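Local coordinates for protein putative O-GlcNAcase nagJ (PDB 6PV5) that probably hydrolyses terminal N-acetylhexosamine residues from glycans as a family 84 glycoside hydrolase, this chain carrying the catalytic barrel and flanking domains, at residues Y229-Y238 with F262-I270. Residues are numbered along the deposited sequence; the frame is centred on the assembly and turned at random.
Sequences YHREKWREPY and FAISPGLDI
Trp234 lies over Pro266, whose CB sits 3.7 Å from the centroid of the five-membered ring and 15° off its normal, a CH-pi contact. On the opposite face Arg235 CG lies toward the rim, and Trp234 CZ2 sits over the centre of the Arg235 guanidinium. Setting CG between backbone N and carbonyl carbon (chi1 62°) lays the indole across the proline. Its NE1 gives a nearly straight, in-plane hydrogen bond to the syn lone pair of Asp269 OD1 at 3.1 Å. The same carboxylate forms a salt bridge with Arg235, whose NH1 lies 2.9 Å from Asp269 OD2; the individual Arg235-Asp269 hydrogen bonds are weak. Asp280 also takes Arg235 NE. In the backbone, Ser265 N donates to His230 O at 2.8 Å; the His230 ring gives a hydrogen bond from ND1 to Asp227 O. Tyr238 and Phe262 meet rim to rim, planes at 84°, and Tyr238 OH, hydrogen-bonded to Asp227 OD2, lies 3.3 Å from Phe262 CE1. Leu268 CG lies over the rim of one face of the Arg231 guanidinium, with Leu268 CB 3.6 Å from Arg231 NH1. In the (beta/alpha)8 barrel the contact joins the loop after the second strand, 219-222, to the end of the third, 259-264, and the following loop, the side chains of Arg231 and the predicted proton donor Asp305 about 7 Å apart; helix 274-294 packs on Trp234, Tyr238 and Phe262, strand 298-302 on Ser265 and Pro266.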
# COMPACT_ATOMS: atom_id res chain seq x y z
N TYR A 229 10.65 16.53 15.94
CA TYR A 229 12.01 16.03 15.99
C TYR A 229 12.42 15.44 14.64
O TYR A 229 13.56 15.01 14.45
CB TYR A 229 12.16 15.00 17.12
CG TYR A 229 11.99 15.65 18.47
CD1 TYR A 229 10.75 15.66 19.10
CD2 TYR A 229 13.03 16.33 19.08
CE1 TYR A 229 10.57 16.30 20.32
CE2 TYR A 229 12.87 16.97 20.29
CZ TYR A 229 11.63 16.96 20.92
OH TYR A 229 11.46 17.58 22.12
N HIS A 230 11.47 15.39 13.71
CA HIS A 230 11.84 14.99 12.37
C HIS A 230 12.12 16.25 11.55
O HIS A 230 12.73 16.15 10.50
CB HIS A 230 10.82 14.00 11.79
CG HIS A 230 10.03 14.61 10.68
ND1 HIS A 230 9.17 15.68 10.89
CD2 HIS A 230 10.03 14.37 9.35
CE1 HIS A 230 8.65 16.05 9.73
NE2 HIS A 230 9.17 15.26 8.78
N ARG A 231 11.69 17.43 12.05
CA ARG A 231 11.64 18.64 11.24
C ARG A 231 12.01 19.92 12.00
O ARG A 231 13.10 20.45 11.81
CB ARG A 231 10.26 18.82 10.58
CG ARG A 231 10.22 19.91 9.52
CD ARG A 231 8.84 20.19 8.95
NE ARG A 231 8.92 21.36 8.09
CZ ARG A 231 8.58 22.60 8.44
NH1 ARG A 231 8.72 23.60 7.58
NH2 ARG A 231 8.09 22.85 9.64
N GLU A 232 11.06 20.49 12.75
CA GLU A 232 11.31 21.78 13.41
C GLU A 232 12.50 21.65 14.35
O GLU A 232 13.36 22.52 14.40
CB GLU A 232 10.11 22.25 14.23
CG GLU A 232 9.13 23.12 13.45
CD GLU A 232 7.92 22.37 12.89
OE1 GLU A 232 7.98 21.12 12.77
OE2 GLU A 232 6.92 23.05 12.56
N LYS A 233 12.54 20.54 15.09
CA LYS A 233 13.61 20.27 16.03
C LYS A 233 14.49 19.13 15.52
O LYS A 233 14.82 18.23 16.28
CB LYS A 233 13.00 19.79 17.35
CG LYS A 233 12.09 20.77 18.07
CD LYS A 233 11.67 20.25 19.44
CE LYS A 233 10.51 21.01 20.04
NZ LYS A 233 10.88 22.37 20.47
N TRP A 234 14.87 19.15 14.23
CA TRP A 234 15.64 18.04 13.66
C TRP A 234 17.00 17.89 14.34
O TRP A 234 17.54 16.79 14.37
CB TRP A 234 15.82 18.17 12.15
CG TRP A 234 16.57 19.39 11.73
CD1 TRP A 234 16.04 20.62 11.49
CD2 TRP A 234 17.98 19.51 11.48
NE1 TRP A 234 17.02 21.49 11.10
CE2 TRP A 234 18.23 20.83 11.08
CE3 TRP A 234 19.07 18.62 11.57
CZ2 TRP A 234 19.50 21.30 10.77
CZ3 TRP A 234 20.33 19.08 11.24
CH2 TRP A 234 20.54 20.41 10.85
N ARG A 235 17.56 18.99 14.84
CA ARG A 235 18.86 18.94 15.50
C ARG A 235 18.78 18.18 16.82
O ARG A 235 19.77 17.56 17.23
CB ARG A 235 19.40 20.35 15.72
CG ARG A 235 19.77 21.07 14.43
CD ARG A 235 19.81 22.54 14.78
NE ARG A 235 20.10 23.40 13.64
CZ ARG A 235 19.17 23.98 12.87
NH1 ARG A 235 17.89 23.79 13.12
NH2 ARG A 235 19.54 24.75 11.87
N GLU A 236 17.61 18.21 17.47
CA GLU A 236 17.48 17.75 18.85
C GLU A 236 17.23 16.25 18.90
O GLU A 236 16.41 15.71 18.16
CB GLU A 236 16.40 18.54 19.59
CG GLU A 236 16.54 20.05 19.46
CD GLU A 236 15.52 20.87 20.25
OE1 GLU A 236 14.89 20.30 21.20
OE2 GLU A 236 15.34 22.06 19.91
N PRO A 237 17.93 15.51 19.79
CA PRO A 237 17.67 14.08 19.97
C PRO A 237 16.29 13.85 20.57
O PRO A 237 15.68 14.79 21.08
CB PRO A 237 18.78 13.65 20.94
CG PRO A 237 19.16 14.91 21.68
CD PRO A 237 19.03 16.01 20.64
N TYR A 238 15.79 12.60 20.50
CA TYR A 238 14.50 12.31 21.12
C TYR A 238 14.61 12.38 22.64
O TYR A 238 15.46 11.71 23.23
CB TYR A 238 13.92 10.98 20.65
CG TYR A 238 13.09 11.09 19.39
CD1 TYR A 238 11.84 11.69 19.38
CD2 TYR A 238 13.59 10.62 18.18
CE1 TYR A 238 11.10 11.81 18.22
CE2 TYR A 238 12.86 10.72 17.01
CZ TYR A 238 11.61 11.32 17.03
OH TYR A 238 10.93 11.42 15.85
N PHE A 262 14.03 6.33 9.18
CA PHE A 262 13.78 7.61 9.83
C PHE A 262 14.05 8.75 8.85
O PHE A 262 15.15 8.87 8.31
CB PHE A 262 14.65 7.77 11.08
CG PHE A 262 14.24 8.98 11.90
CD1 PHE A 262 13.35 8.85 12.95
CD2 PHE A 262 14.69 10.24 11.57
CE1 PHE A 262 12.94 9.95 13.69
CE2 PHE A 262 14.30 11.34 12.32
CZ PHE A 262 13.41 11.20 13.37
N ALA A 263 13.05 9.63 8.70
CA ALA A 263 13.13 10.75 7.77
C ALA A 263 13.41 12.04 8.53
O ALA A 263 12.77 12.30 9.55
CB ALA A 263 11.86 10.86 6.95
N ILE A 264 14.33 12.84 7.99
CA ILE A 264 14.72 14.14 8.52
C ILE A 264 14.41 15.20 7.47
O ILE A 264 14.79 15.05 6.31
CB ILE A 264 16.23 14.13 8.85
CG1 ILE A 264 16.59 12.95 9.75
CG2 ILE A 264 16.63 15.45 9.49
CD1 ILE A 264 18.08 12.71 9.88
N SER A 265 13.75 16.30 7.88
CA SER A 265 13.45 17.41 6.99
C SER A 265 14.09 18.68 7.54
O SER A 265 13.41 19.47 8.18
CB SER A 265 11.96 17.63 6.78
OG SER A 265 11.32 16.42 6.42
N PRO A 266 15.39 18.90 7.29
CA PRO A 266 16.11 20.03 7.89
C PRO A 266 15.94 21.32 7.10
O PRO A 266 16.41 22.38 7.52
CB PRO A 266 17.57 19.59 7.74
CG PRO A 266 17.59 18.78 6.47
CD PRO A 266 16.26 18.03 6.47
N GLY A 267 15.26 21.20 5.96
CA GLY A 267 15.27 22.22 4.91
C GLY A 267 14.76 23.59 5.36
O GLY A 267 15.15 24.59 4.76
N LEU A 268 13.90 23.65 6.38
CA LEU A 268 13.31 24.92 6.78
C LEU A 268 14.34 25.92 7.31
O LEU A 268 14.14 27.12 7.15
CB LEU A 268 12.10 24.72 7.71
CG LEU A 268 12.26 24.46 9.21
CD1 LEU A 268 13.37 23.48 9.59
CD2 LEU A 268 12.28 25.73 10.05
N ASP A 269 15.45 25.45 7.91
CA ASP A 269 16.38 26.42 8.50
C ASP A 269 17.85 26.02 8.35
O ASP A 269 18.72 26.81 8.73
CB ASP A 269 16.01 26.74 9.95
CG ASP A 269 16.28 25.62 10.93
OD1 ASP A 269 16.74 24.53 10.50
OD2 ASP A 269 16.06 25.85 12.13
N ILE A 270 18.14 24.83 7.82
CA ILE A 270 19.51 24.35 7.70
C ILE A 270 20.37 25.41 7.01
O ILE A 270 19.91 26.15 6.14
CB ILE A 270 19.59 22.96 7.03
CG1 ILE A 270 20.98 22.34 7.19
CG2 ILE A 270 19.16 23.03 5.57
CD1 ILE A 270 21.04 20.85 6.93